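Local structure of 2',5'-phosphodiesterase 12 (4Z0V) at residues 128-133 with 323-328; 183-188 with 203-208; 213-218 with 267-272; 221-226 with 272-277; 392-397 with 433-438. The protein belongs to the endonuclease/exonuclease/phosphatase family, enzymes built on an alpha/beta sandwich of two facing beta sheets, and holds a magnesium ion. All blocks are in the same frame, centred on the assembly; numbering follows the deposited sequence. Where two conformers were deposited one is given.

Contact 1 of 5, residues 128-133 with 323-328; sequences TVSYNI and IFCGDF
S130 and C325 pack against each other between the two sheets of the sandwich, where strands 128-132 and 323-327, one from each sheet, run 21° from parallel with axes 6.5 Å apart at their closest. The CB atoms of S130 and C325 are 3.8 Å apart. The hydroxyl of S130, set anti to its own backbone N (chi1 -177°), takes a weak, bent bond of 3.3 Å from G326 N to S130 OG. C325 SG turns the other way, beside its own N, and rests 3.8 Å from T128 CG2. T128 CG2 also meets I323 CG2 at 4.0 Å, as the two branched side chains pass in opposite directions. At the other end N132 ND2 donates to D327 OD2 over 2.8 Å, using the anti lone pair of the carboxylate, with amide and carboxylate planes 58° apart. N132 ND2 also binds E182 OE2, while N132 OD1 accepts from L134 N. These bonds fix which way round the amide sits, beside a bound magnesium about 4 Å from the N132 side chain. Small S130 and C325 let the strands come closest mid-contact, between apolar methyls and a polar metal end where D327 probably helps position N132.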
# COMPACT_ATOMS: atom_id res chain seq x y z
N THR A 128 -9.47 4.68 3.77
CA THR A 128 -8.22 3.98 4.10
C THR A 128 -8.09 2.72 3.27
O THR A 128 -9.08 2.03 3.01
CB THR A 128 -8.24 3.65 5.62
OG1 THR A 128 -8.44 4.87 6.34
CG2 THR A 128 -6.94 3.03 6.10
N VAL A 129 -6.86 2.50 2.73
CA VAL A 129 -6.56 1.33 1.90
C VAL A 129 -5.43 0.55 2.54
O VAL A 129 -4.48 1.16 3.03
CB VAL A 129 -6.12 1.79 0.46
CG1 VAL A 129 -5.66 0.59 -0.39
CG2 VAL A 129 -7.23 2.58 -0.25
N SER A 130 -5.48 -0.78 2.49
CA SER A 130 -4.34 -1.63 2.89
C SER A 130 -4.16 -2.63 1.78
O SER A 130 -5.13 -3.31 1.40
CB SER A 130 -4.54 -2.32 4.25
OG SER A 130 -3.36 -3.05 4.57
N TYR A 131 -2.93 -2.72 1.23
CA TYR A 131 -2.77 -3.59 0.05
C TYR A 131 -1.36 -4.13 -0.07
O TYR A 131 -0.42 -3.35 -0.13
CB TYR A 131 -3.08 -2.71 -1.18
CG TYR A 131 -3.27 -3.36 -2.54
CD1 TYR A 131 -3.49 -4.74 -2.66
CD2 TYR A 131 -3.37 -2.58 -3.70
CE1 TYR A 131 -3.80 -5.31 -3.90
CE2 TYR A 131 -3.65 -3.15 -4.94
CZ TYR A 131 -3.89 -4.51 -5.03
OH TYR A 131 -4.22 -5.05 -6.25
N ASN A 132 -1.22 -5.46 -0.17
CA ASN A 132 0.07 -6.10 -0.42
C ASN A 132 0.11 -6.20 -1.94
O ASN A 132 -0.72 -6.91 -2.53
CB ASN A 132 0.19 -7.46 0.31
CG ASN A 132 1.45 -8.22 -0.06
OD1 ASN A 132 1.90 -8.19 -1.21
ND2 ASN A 132 2.04 -8.96 0.92
N ILE A 133 0.99 -5.43 -2.57
CA ILE A 133 0.98 -5.25 -4.04
C ILE A 133 1.88 -6.23 -4.80
O ILE A 133 1.95 -6.12 -6.03
CB ILE A 133 1.29 -3.78 -4.44
CG1 ILE A 133 2.71 -3.33 -3.95
CG2 ILE A 133 0.15 -2.84 -3.92
CD1 ILE A 133 3.20 -1.98 -4.62
N ILE A 323 -4.77 3.87 13.52
CA ILE A 323 -5.17 3.04 12.38
C ILE A 323 -4.00 2.10 12.21
O ILE A 323 -2.87 2.58 12.13
CB ILE A 323 -5.51 3.79 11.07
CG1 ILE A 323 -6.77 4.67 11.23
CG2 ILE A 323 -5.71 2.79 9.90
CD1 ILE A 323 -6.91 5.70 10.11
N PHE A 324 -4.23 0.80 12.19
CA PHE A 324 -3.14 -0.16 12.01
C PHE A 324 -3.47 -1.09 10.85
O PHE A 324 -4.29 -2.01 10.96
CB PHE A 324 -2.88 -0.93 13.32
CG PHE A 324 -1.66 -1.82 13.43
CD1 PHE A 324 -0.75 -1.93 12.37
CD2 PHE A 324 -1.39 -2.53 14.59
CE1 PHE A 324 0.40 -2.72 12.49
CE2 PHE A 324 -0.24 -3.32 14.71
CZ PHE A 324 0.64 -3.42 13.65
N CYS A 325 -2.83 -0.82 9.71
CA CYS A 325 -2.98 -1.60 8.48
C CYS A 325 -1.91 -2.65 8.40
O CYS A 325 -0.83 -2.47 8.96
CB CYS A 325 -2.87 -0.67 7.27
SG CYS A 325 -4.20 0.54 7.13
N GLY A 326 -2.11 -3.64 7.56
CA GLY A 326 -1.01 -4.56 7.31
C GLY A 326 -1.37 -5.88 6.71
O GLY A 326 -2.55 -6.23 6.60
N ASP A 327 -0.34 -6.57 6.24
CA ASP A 327 -0.47 -7.97 5.86
C ASP A 327 0.03 -8.70 7.09
O ASP A 327 1.23 -8.70 7.37
CB ASP A 327 0.31 -8.27 4.59
CG ASP A 327 0.29 -9.74 4.23
OD1 ASP A 327 -0.18 -10.56 5.06
OD2 ASP A 327 0.78 -10.07 3.14
N PHE A 328 -0.89 -9.19 7.91
CA PHE A 328 -0.52 -9.79 9.18
C PHE A 328 -0.22 -11.27 9.05
O PHE A 328 0.16 -11.88 10.04
CB PHE A 328 -1.65 -9.56 10.19
CG PHE A 328 -1.82 -8.09 10.50
CD1 PHE A 328 -2.66 -7.29 9.72
CD2 PHE A 328 -1.11 -7.49 11.53
CE1 PHE A 328 -2.81 -5.92 10.00
CE2 PHE A 328 -1.22 -6.11 11.76
CZ PHE A 328 -2.07 -5.34 11.00

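Contact 2 of 5, residues 183-188 with 203-208; sequences VDRAVF and GVFRIK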
# COMPACT_ATOMS: atom_id res chain seq x y z
N VAL A 183 6.41 -3.35 -1.42
CA VAL A 183 6.73 -2.26 -2.34
C VAL A 183 8.21 -2.34 -2.67
O VAL A 183 9.04 -2.11 -1.79
CB VAL A 183 6.37 -0.88 -1.71
CG1 VAL A 183 6.74 0.28 -2.67
CG2 VAL A 183 4.89 -0.80 -1.32
N ASP A 184 8.54 -2.53 -3.94
CA ASP A 184 9.96 -2.52 -4.33
C ASP A 184 10.48 -1.09 -4.33
O ASP A 184 9.69 -0.15 -4.53
CB ASP A 184 10.15 -3.12 -5.74
CG ASP A 184 9.62 -4.52 -5.92
OD1 ASP A 184 8.48 -4.66 -6.45
OD2 ASP A 184 10.39 -5.47 -5.67
N ARG A 185 11.80 -0.92 -4.11
CA ARG A 185 12.41 0.41 -4.08
C ARG A 185 12.06 1.21 -5.36
O ARG A 185 11.58 2.34 -5.24
CB ARG A 185 13.94 0.36 -3.87
CG ARG A 185 14.57 1.76 -3.82
CD ARG A 185 16.08 1.77 -3.63
NE ARG A 185 16.51 1.34 -2.29
CZ ARG A 185 16.39 2.05 -1.18
NH1 ARG A 185 15.81 3.25 -1.21
NH2 ARG A 185 16.82 1.57 -0.03
N ALA A 186 12.26 0.64 -6.57
CA ALA A 186 11.96 1.34 -7.83
C ALA A 186 10.46 1.54 -8.03
O ALA A 186 10.06 2.51 -8.66
CB ALA A 186 12.54 0.59 -9.03
N VAL A 187 9.62 0.65 -7.46
CA VAL A 187 8.16 0.81 -7.58
C VAL A 187 7.74 2.07 -6.81
O VAL A 187 6.95 2.86 -7.32
CB VAL A 187 7.42 -0.47 -7.11
CG1 VAL A 187 5.91 -0.21 -6.94
CG2 VAL A 187 7.68 -1.59 -8.13
N PHE A 188 8.30 2.26 -5.59
CA PHE A 188 7.99 3.45 -4.80
C PHE A 188 8.36 4.71 -5.57
O PHE A 188 7.52 5.58 -5.74
CB PHE A 188 8.72 3.43 -3.45
CG PHE A 188 8.40 4.63 -2.59
CD1 PHE A 188 7.18 4.73 -1.93
CD2 PHE A 188 9.29 5.69 -2.48
CE1 PHE A 188 6.86 5.86 -1.18
CE2 PHE A 188 8.96 6.83 -1.74
CZ PHE A 188 7.75 6.90 -1.09
N GLY A 203 4.02 10.35 0.00
CA GLY A 203 4.33 9.08 0.64
C GLY A 203 5.68 8.97 1.32
O GLY A 203 6.59 9.77 1.05
N VAL A 204 5.79 7.95 2.19
CA VAL A 204 7.03 7.61 2.90
C VAL A 204 7.27 6.10 2.72
O VAL A 204 6.33 5.30 2.59
CB VAL A 204 7.01 8.06 4.39
CG1 VAL A 204 7.02 9.59 4.49
CG2 VAL A 204 5.82 7.47 5.14
N PHE A 205 8.55 5.72 2.66
CA PHE A 205 8.94 4.34 2.36
C PHE A 205 9.89 3.81 3.41
O PHE A 205 10.82 4.51 3.81
CB PHE A 205 9.60 4.33 0.96
CG PHE A 205 10.07 3.00 0.42
CD1 PHE A 205 9.17 1.94 0.24
CD2 PHE A 205 11.38 2.82 0.00
CE1 PHE A 205 9.60 0.71 -0.27
CE2 PHE A 205 11.81 1.59 -0.52
CZ PHE A 205 10.91 0.54 -0.66
N ARG A 206 9.67 2.55 3.82
CA ARG A 206 10.55 1.85 4.77
C ARG A 206 10.92 0.51 4.15
O ARG A 206 10.11 -0.40 4.14
CB ARG A 206 9.87 1.70 6.14
CG ARG A 206 10.60 0.79 7.16
CD ARG A 206 12.01 1.28 7.48
NE ARG A 206 11.99 2.66 7.95
CZ ARG A 206 13.06 3.40 8.22
NH1 ARG A 206 14.28 2.90 8.07
NH2 ARG A 206 12.92 4.65 8.65
N ILE A 207 12.13 0.42 3.58
CA ILE A 207 12.53 -0.81 2.92
C ILE A 207 13.07 -1.83 3.94
O ILE A 207 13.52 -1.44 5.01
CB ILE A 207 13.56 -0.53 1.78
CG1 ILE A 207 13.56 -1.68 0.74
CG2 ILE A 207 14.98 -0.23 2.32
CD1 ILE A 207 14.25 -1.41 -0.50
N LYS A 208 12.96 -3.14 3.62
CA LYS A 208 13.58 -4.21 4.40
C LYS A 208 14.90 -4.50 3.65
O LYS A 208 15.89 -3.79 3.85
CB LYS A 208 12.66 -5.42 4.49
CG LYS A 208 11.68 -5.43 5.63
CD LYS A 208 11.25 -6.85 5.98
CE LYS A 208 10.46 -7.57 4.90
NZ LYS A 208 9.70 -8.71 5.46
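F205 lays its side chain across F188, and its CB stands almost exactly over the centre of the F188 ring, 3.5 Å from the centroid and 2° off the normal. F205 CG meets F188 CG at 3.8 Å. F205 CD1 lies by F188 CB, which sits over a face of the F205 ring, 4.1 Å from its centroid and displaced toward the rim. The ring planes are 13° apart but slid, so overlap is slight; each ring has the other residue's CB over one face, and I207 N lies over the opposite face of F205. The edge of the F205 ring, at CE1, meets V183 O at 3.3 Å, and CE1 touches V183 CG1 at 3.8 Å. F205 CE2 and the tip, F205 CZ, lie against R185 CA at the start of helix 185-198, CZ at 3.7 Å and also close to V183 O. I207 CD1 covers one face of the R185 guanidinium in the modelled conformer. The edge of the F188 ring, at CZ, meets G203 O, 3.8 Å away. The helix and its flanking strands form a beta-alpha-beta crossover: 177-184 and 201-207 are parallel, with 211-218 between them, and F188 and F205 pin the helix onto the second. No hydrogen bond crosses the contact. Cohesion comes from dispersion and CH-pi packing, probably helped by carbonyl oxygens facing the slightly positive ring edges.

Contact 3 of 5, residues 213-218 with 267-272; sequences LATFYR and QVSVLQ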
# COMPACT_ATOMS: atom_id res chain seq x y z
N LEU A 213 7.63 -1.33 3.03
CA LEU A 213 6.37 -0.72 3.33
C LEU A 213 6.30 0.70 2.84
O LEU A 213 7.28 1.43 2.95
CB LEU A 213 6.18 -0.71 4.85
CG LEU A 213 6.31 -2.03 5.64
CD1 LEU A 213 6.17 -1.72 7.15
CD2 LEU A 213 5.24 -3.04 5.22
N ALA A 214 5.09 1.12 2.41
CA ALA A 214 4.87 2.54 2.09
C ALA A 214 3.55 3.01 2.68
O ALA A 214 2.58 2.25 2.75
CB ALA A 214 4.88 2.77 0.58
N THR A 215 3.51 4.30 3.09
CA THR A 215 2.26 4.93 3.56
C THR A 215 2.12 6.22 2.78
O THR A 215 3.06 7.00 2.75
CB THR A 215 2.25 5.14 5.10
OG1 THR A 215 2.31 3.88 5.77
CG2 THR A 215 0.99 5.88 5.60
N PHE A 216 0.98 6.42 2.16
CA PHE A 216 0.65 7.64 1.40
C PHE A 216 -0.50 8.34 2.09
O PHE A 216 -1.37 7.68 2.63
CB PHE A 216 0.30 7.33 -0.05
CG PHE A 216 1.50 6.98 -0.89
CD1 PHE A 216 1.97 5.67 -0.96
CD2 PHE A 216 2.13 7.96 -1.67
CE1 PHE A 216 3.09 5.35 -1.74
CE2 PHE A 216 3.25 7.64 -2.45
CZ PHE A 216 3.73 6.34 -2.47
N TYR A 217 -0.50 9.67 2.09
CA TYR A 217 -1.57 10.40 2.76
C TYR A 217 -1.98 11.57 1.89
O TYR A 217 -1.13 12.17 1.24
CB TYR A 217 -1.15 10.87 4.18
CG TYR A 217 0.18 11.60 4.20
CD1 TYR A 217 1.38 10.90 4.28
CD2 TYR A 217 0.24 12.98 4.06
CE1 TYR A 217 2.61 11.55 4.19
CE2 TYR A 217 1.46 13.65 4.00
CZ TYR A 217 2.64 12.93 4.06
OH TYR A 217 3.85 13.59 4.02
N ARG A 218 -3.30 11.88 1.86
CA ARG A 218 -3.81 12.97 1.04
C ARG A 218 -3.47 14.31 1.66
O ARG A 218 -3.92 14.60 2.77
CB ARG A 218 -5.31 12.81 0.85
CG ARG A 218 -5.92 13.93 -0.01
CD ARG A 218 -7.38 13.63 -0.34
NE ARG A 218 -7.49 12.40 -1.13
CZ ARG A 218 -7.22 12.32 -2.43
NH1 ARG A 218 -6.91 13.41 -3.13
NH2 ARG A 218 -7.28 11.15 -3.05
N GLN A 267 6.07 0.34 10.19
CA GLN A 267 6.13 1.74 9.77
C GLN A 267 5.09 2.50 10.58
O GLN A 267 3.94 2.04 10.71
CB GLN A 267 5.87 1.79 8.27
CG GLN A 267 5.78 3.18 7.65
CD GLN A 267 5.63 3.05 6.15
OE1 GLN A 267 4.67 2.43 5.64
NE2 GLN A 267 6.60 3.58 5.42
N VAL A 268 5.48 3.62 11.16
CA VAL A 268 4.56 4.40 11.96
C VAL A 268 4.70 5.85 11.54
O VAL A 268 5.81 6.40 11.58
CB VAL A 268 4.74 4.23 13.49
CG1 VAL A 268 3.77 5.13 14.25
CG2 VAL A 268 4.58 2.77 13.95
N SER A 269 3.57 6.46 11.21
CA SER A 269 3.53 7.87 10.80
C SER A 269 2.43 8.59 11.56
O SER A 269 1.29 8.13 11.56
CB SER A 269 3.26 7.95 9.30
OG SER A 269 4.10 7.06 8.57
N VAL A 270 2.76 9.73 12.16
CA VAL A 270 1.73 10.51 12.86
C VAL A 270 1.32 11.64 11.94
O VAL A 270 2.17 12.43 11.54
CB VAL A 270 2.23 11.01 14.24
CG1 VAL A 270 1.21 11.98 14.86
CG2 VAL A 270 2.49 9.82 15.18
N LEU A 271 0.01 11.73 11.64
CA LEU A 271 -0.54 12.73 10.73
C LEU A 271 -1.36 13.74 11.46
O LEU A 271 -2.00 13.44 12.47
CB LEU A 271 -1.44 12.05 9.66
CG LEU A 271 -0.86 10.88 8.86
CD1 LEU A 271 -1.89 10.32 7.92
CD2 LEU A 271 0.40 11.32 8.08
N GLN A 272 -1.38 14.95 10.93
CA GLN A 272 -2.22 15.99 11.50
C GLN A 272 -3.27 16.39 10.49
O GLN A 272 -2.96 16.61 9.32
CB GLN A 272 -1.35 17.20 11.89
CG GLN A 272 -2.12 18.50 12.04
CD GLN A 272 -2.85 18.55 13.34
OE1 GLN A 272 -2.25 18.49 14.41
NE2 GLN A 272 -4.16 18.74 13.26
O HOH W 1 2.73 4.71 8.41
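Q267 stretches its side chain to the backbone of L213, A214 and T215, the end of its amide, not a face, meeting them, with Q267 OE1 3.2 Å from A214 C. The extended chain, with CG anti to the backbone N (chi1 175°), carries the amide across the gap between two facing strands. T215 OG1 donates to Q267 OE1 over 2.8 Å, from a position 64° out of the carbonyl plane and so not on a lone pair. OE1 accepts a second bond from N285 ND2, and NE2 makes weak bonds to L213 O and V204 O, so the buried amide is held at both ends. L213 CD1 closes over the root of the chain, 3.7 Å from Q267 CB. Next along, a water donates to T215 OG1 and also bonds S269 OG at 2.7 Å, bridging the two hydroxyls. The last pair is apolar: L271 CD2 sits over one face of Y217, 4.2 Å from the ring centroid and offset toward the rim, while L271 CD1 touches Y217 CB at 3.9 Å. The strands run 18° from parallel, in different sheets of the sandwich. Strand 211-218 lies between 201-207 and 177-184, with F216 on its other face turned to helix 185-198, and strand 265-273 lies between 222-231 and 280-287.

Contact 4 of 5, residues 221-226 with 272-277; sequences KFSLLS and QSTKDS
T274 has OG1 between its backbone N and carbonyl carbon (chi1 68°), which swings CG2 over to the other strand, 3.6 Å from S223 OG and close to F222 C. Q272 leaves the backbone with CG anti to N and then bends at chi2 (77°). Q272 CB meets L225 CG at 3.7 Å, and the bend takes the amide away from L225 to its own chain, where NE2 donates to S273 O in the carbonyl plane, on a lone pair, over 2.9 Å, and more loosely to S277 O. The backbones pair antiparallel: S223 and Q272 form a hydrogen-bonded pair, with S223 N to Q272 O at 2.9 Å and Q272 N to S223 O at 2.8 Å. F222 and S273 form the adjoining non-hydrogen-bonded pair, and the F222 ring brings its edge toward Q272 O. Past it the ladder ends in T274 N to K221 O at 3.0 Å, with the donor well above the carbonyl plane. A water donates to that same K221 O and bonds S273 OG, which also accepts from K275 N and D276 N in an ST turn and ST motif. L225 and S226 face V270 as a classic beta bulge. Strand pairing thus passes into a turn tied down by side chains of the strand end, S273 OG accepting from backbone N-H groups and the Q272 amide donating to carbonyls.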
# COMPACT_ATOMS: atom_id res chain seq x y z
N LYS A 221 -6.01 16.74 3.18
CA LYS A 221 -6.61 16.38 4.46
C LYS A 221 -5.59 16.19 5.56
O LYS A 221 -5.97 16.24 6.72
CB LYS A 221 -7.47 15.11 4.32
CG LYS A 221 -8.70 15.38 3.47
CD LYS A 221 -9.45 14.13 3.10
CE LYS A 221 -10.56 13.85 4.06
NZ LYS A 221 -11.47 12.80 3.54
N PHE A 222 -4.32 15.90 5.22
CA PHE A 222 -3.30 15.60 6.25
C PHE A 222 -1.91 16.14 5.94
O PHE A 222 -1.51 16.20 4.78
CB PHE A 222 -3.13 14.07 6.39
CG PHE A 222 -4.35 13.36 6.96
CD1 PHE A 222 -4.71 13.54 8.29
CD2 PHE A 222 -5.16 12.58 6.14
CE1 PHE A 222 -5.83 12.89 8.81
CE2 PHE A 222 -6.30 11.94 6.66
CZ PHE A 222 -6.63 12.11 7.99
N SER A 223 -1.15 16.39 7.01
CA SER A 223 0.28 16.71 6.95
C SER A 223 1.00 15.68 7.80
O SER A 223 0.47 15.25 8.83
CB SER A 223 0.56 18.12 7.49
OG SER A 223 0.09 19.10 6.58
N LEU A 224 2.23 15.36 7.43
CA LEU A 224 3.01 14.41 8.23
C LEU A 224 3.72 15.15 9.37
O LEU A 224 4.40 16.14 9.11
CB LEU A 224 4.02 13.72 7.32
CG LEU A 224 5.01 12.74 7.97
CD1 LEU A 224 4.28 11.49 8.49
CD2 LEU A 224 6.07 12.32 6.94
N LEU A 225 3.49 14.74 10.62
CA LEU A 225 4.17 15.36 11.77
C LEU A 225 5.50 14.69 12.06
O LEU A 225 6.53 15.37 12.23
CB LEU A 225 3.29 15.32 13.04
CG LEU A 225 2.04 16.19 12.98
CD1 LEU A 225 1.31 16.18 14.35
CD2 LEU A 225 2.38 17.65 12.55
N SER A 226 5.46 13.37 12.24
CA SER A 226 6.66 12.64 12.63
C SER A 226 6.59 11.17 12.23
O SER A 226 5.52 10.67 11.87
CB SER A 226 6.84 12.74 14.15
OG SER A 226 5.70 12.21 14.80
N GLN A 272 -1.38 14.95 10.93
CA GLN A 272 -2.22 15.99 11.50
C GLN A 272 -3.27 16.39 10.49
O GLN A 272 -2.96 16.61 9.32
CB GLN A 272 -1.35 17.20 11.89
CG GLN A 272 -2.12 18.50 12.04
CD GLN A 272 -2.85 18.55 13.34
OE1 GLN A 272 -2.25 18.49 14.41
NE2 GLN A 272 -4.16 18.74 13.26
N SER A 273 -4.52 16.49 10.96
CA SER A 273 -5.63 16.89 10.10
C SER A 273 -5.46 18.32 9.75
O SER A 273 -5.15 19.16 10.60
CB SER A 273 -6.97 16.66 10.80
OG SER A 273 -8.06 17.11 10.01
N THR A 274 -5.55 18.62 8.45
CA THR A 274 -5.48 20.00 8.03
C THR A 274 -6.93 20.58 8.19
O THR A 274 -7.10 21.77 8.15
CB THR A 274 -4.91 20.15 6.60
OG1 THR A 274 -5.84 19.60 5.68
CG2 THR A 274 -3.53 19.48 6.41
N LYS A 275 -7.96 19.72 8.41
CA LYS A 275 -9.39 20.11 8.53
C LYS A 275 -9.87 20.37 9.97
O LYS A 275 -10.87 21.05 10.16
CB LYS A 275 -10.30 19.03 7.90
CG LYS A 275 -10.01 18.75 6.42
CD LYS A 275 -10.23 19.98 5.54
CE LYS A 275 -9.98 19.70 4.09
NZ LYS A 275 -9.93 20.97 3.31
N ASP A 276 -9.19 19.79 10.96
CA ASP A 276 -9.50 19.97 12.38
C ASP A 276 -8.19 19.98 13.17
O ASP A 276 -7.54 18.93 13.32
CB ASP A 276 -10.48 18.87 12.86
CG ASP A 276 -11.03 19.05 14.27
OD1 ASP A 276 -10.37 19.74 15.09
OD2 ASP A 276 -12.07 18.43 14.59
N SER A 277 -7.79 21.18 13.66
CA SER A 277 -6.53 21.40 14.40
C SER A 277 -6.34 20.44 15.61
O SER A 277 -5.22 20.15 15.99
CB SER A 277 -6.47 22.84 14.90
OG SER A 277 -7.44 23.07 15.92
O HOH W 2 -8.58 15.52 7.94

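Contact 5 of 5, residues 392-397 with 433-438; sequences DYIFID and LVCDLK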
# COMPACT_ATOMS: atom_id res chain seq x y z
N ASP A 392 -5.02 -10.01 5.62
CA ASP A 392 -4.89 -8.54 5.67
C ASP A 392 -5.98 -7.90 6.46
O ASP A 392 -7.14 -8.33 6.39
CB ASP A 392 -4.93 -7.96 4.24
CG ASP A 392 -3.87 -8.57 3.34
OD1 ASP A 392 -2.71 -8.11 3.40
OD2 ASP A 392 -4.17 -9.59 2.67
N TYR A 393 -5.63 -6.84 7.22
CA TYR A 393 -6.64 -6.14 8.02
C TYR A 393 -6.39 -4.65 8.09
O TYR A 393 -5.25 -4.21 7.97
CB TYR A 393 -6.67 -6.68 9.46
CG TYR A 393 -6.86 -8.18 9.57
CD1 TYR A 393 -8.14 -8.73 9.58
CD2 TYR A 393 -5.77 -9.04 9.64
CE1 TYR A 393 -8.33 -10.12 9.62
CE2 TYR A 393 -5.94 -10.42 9.67
CZ TYR A 393 -7.23 -10.96 9.69
OH TYR A 393 -7.39 -12.32 9.70
N ILE A 394 -7.47 -3.88 8.30
CA ILE A 394 -7.38 -2.46 8.63
C ILE A 394 -7.92 -2.41 10.06
O ILE A 394 -9.13 -2.51 10.22
CB ILE A 394 -8.12 -1.52 7.67
CG1 ILE A 394 -7.48 -1.56 6.25
CG2 ILE A 394 -8.12 -0.07 8.23
CD1 ILE A 394 -8.41 -0.95 5.13
N PHE A 395 -7.06 -2.36 11.06
CA PHE A 395 -7.52 -2.33 12.45
C PHE A 395 -7.74 -0.89 12.86
O PHE A 395 -6.83 -0.05 12.68
CB PHE A 395 -6.54 -3.02 13.39
CG PHE A 395 -6.47 -4.52 13.22
CD1 PHE A 395 -7.57 -5.33 13.50
CD2 PHE A 395 -5.28 -5.14 12.85
CE1 PHE A 395 -7.50 -6.72 13.34
CE2 PHE A 395 -5.20 -6.53 12.73
CZ PHE A 395 -6.31 -7.31 13.00
N ILE A 396 -8.93 -0.59 13.41
CA ILE A 396 -9.24 0.80 13.78
C ILE A 396 -9.50 0.95 15.25
O ILE A 396 -10.07 0.08 15.88
CB ILE A 396 -10.41 1.39 12.97
CG1 ILE A 396 -11.74 0.65 13.25
CG2 ILE A 396 -10.08 1.41 11.45
CD1 ILE A 396 -12.98 1.36 12.80
N ASP A 397 -9.06 2.07 15.80
CA ASP A 397 -9.27 2.45 17.19
C ASP A 397 -10.73 2.81 17.40
O ASP A 397 -11.17 3.89 16.98
CB ASP A 397 -8.37 3.66 17.50
CG ASP A 397 -8.35 4.11 18.93
OD1 ASP A 397 -9.18 3.60 19.74
OD2 ASP A 397 -7.50 4.96 19.26
N LEU A 433 -7.75 -3.91 0.59
CA LEU A 433 -8.84 -3.59 1.53
C LEU A 433 -9.09 -2.12 1.46
O LEU A 433 -8.14 -1.35 1.48
CB LEU A 433 -8.51 -3.97 2.97
CG LEU A 433 -8.33 -5.43 3.27
CD1 LEU A 433 -8.01 -5.58 4.72
CD2 LEU A 433 -9.57 -6.25 2.89
N VAL A 434 -10.34 -1.70 1.32
CA VAL A 434 -10.68 -0.26 1.22
C VAL A 434 -11.90 -0.02 2.08
O VAL A 434 -12.90 -0.73 1.94
CB VAL A 434 -10.95 0.19 -0.24
CG1 VAL A 434 -11.07 1.72 -0.34
CG2 VAL A 434 -9.90 -0.35 -1.21
N CYS A 435 -11.85 0.99 2.96
CA CYS A 435 -13.02 1.31 3.79
C CYS A 435 -13.05 2.79 4.08
O CYS A 435 -12.00 3.44 4.14
CB CYS A 435 -12.99 0.51 5.09
SG CYS A 435 -11.58 0.91 6.13
N ASP A 436 -14.25 3.33 4.29
CA ASP A 436 -14.38 4.73 4.66
C ASP A 436 -14.60 4.76 6.15
O ASP A 436 -15.49 4.05 6.63
CB ASP A 436 -15.54 5.38 3.91
CG ASP A 436 -15.31 5.51 2.43
OD1 ASP A 436 -14.17 5.25 1.99
OD2 ASP A 436 -16.25 5.91 1.72
N LEU A 437 -13.73 5.46 6.88
CA LEU A 437 -13.82 5.59 8.33
C LEU A 437 -14.37 6.95 8.69
O LEU A 437 -14.18 7.89 7.93
CB LEU A 437 -12.43 5.43 8.95
CG LEU A 437 -11.69 4.14 8.60
CD1 LEU A 437 -10.28 4.16 9.23
CD2 LEU A 437 -12.51 2.91 9.05
N LYS A 438 -15.09 7.07 9.79
CA LYS A 438 -15.61 8.36 10.21
C LYS A 438 -15.07 8.69 11.60
O LYS A 438 -14.98 7.80 12.45
CB LYS A 438 -17.16 8.36 10.20
CG LYS A 438 -17.81 9.73 10.41
CD LYS A 438 -19.26 9.71 9.92
CE LYS A 438 -19.92 11.07 9.90
NZ LYS A 438 -20.53 11.41 11.21
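Strands 392-397 and 433-438 face each other from different sheets, their axes 7.8 Å apart at closest and 24° from parallel, with no hydrogen bond between them. I394 and L433 interleave at one end, passing in opposite directions. I394 CD1 reaches L433 CB at 3.7 Å and C435 SG at 3.8 Å. L433 in return pushes CD1 against the opposite backbone, 3.3 Å from D392 O and 3.6 Å from Y393 CA. I396 and L437 make the second interlock. I396 has CG1 between the backbone N and the carbonyl carbon (chi1 64°), which leaves CG2 anti to the carbonyl carbon, beside the backbone N, and directed at the fork of L437: it meets L437 CD1 at 3.5 Å and L437 CD2 at 3.7 Å. Every residue that touches is buried, and the polar end of D392 is bonded elsewhere, to T381 and H430. The contact belongs to the apolar filling of the sandwich. I394 and L437 both also pack on I323 of strand 322-327, the neighbour of 387-397, and on T128 of strand 125-132. The latter pairs with 433-439, whose other side carries strand 401-406, and I396 reaches V403 there.

How the contacts relate
Contacts 1, 3 and 5 are buried and all join the two sheets of the sandwich face to face, near-parallel strands meeting through side chains. Contact 5 is purely apolar, contact 1 mixes small groups with a polar end beside the magnesium, and contact 3 adds a gripped amide and a water. Contacts 1 and 5 are adjacent, their strands probably hydrogen-bonded within both sheets (F324 N to F395 O, L433 N to S130 O). Contact 2 lies at the surface, fixing a helix on an edge strand that pairs with contact 3. Contact 4, partly buried, works within one sheet by backbone bonds, and shares Q272 and strand 265-273 with contact 3.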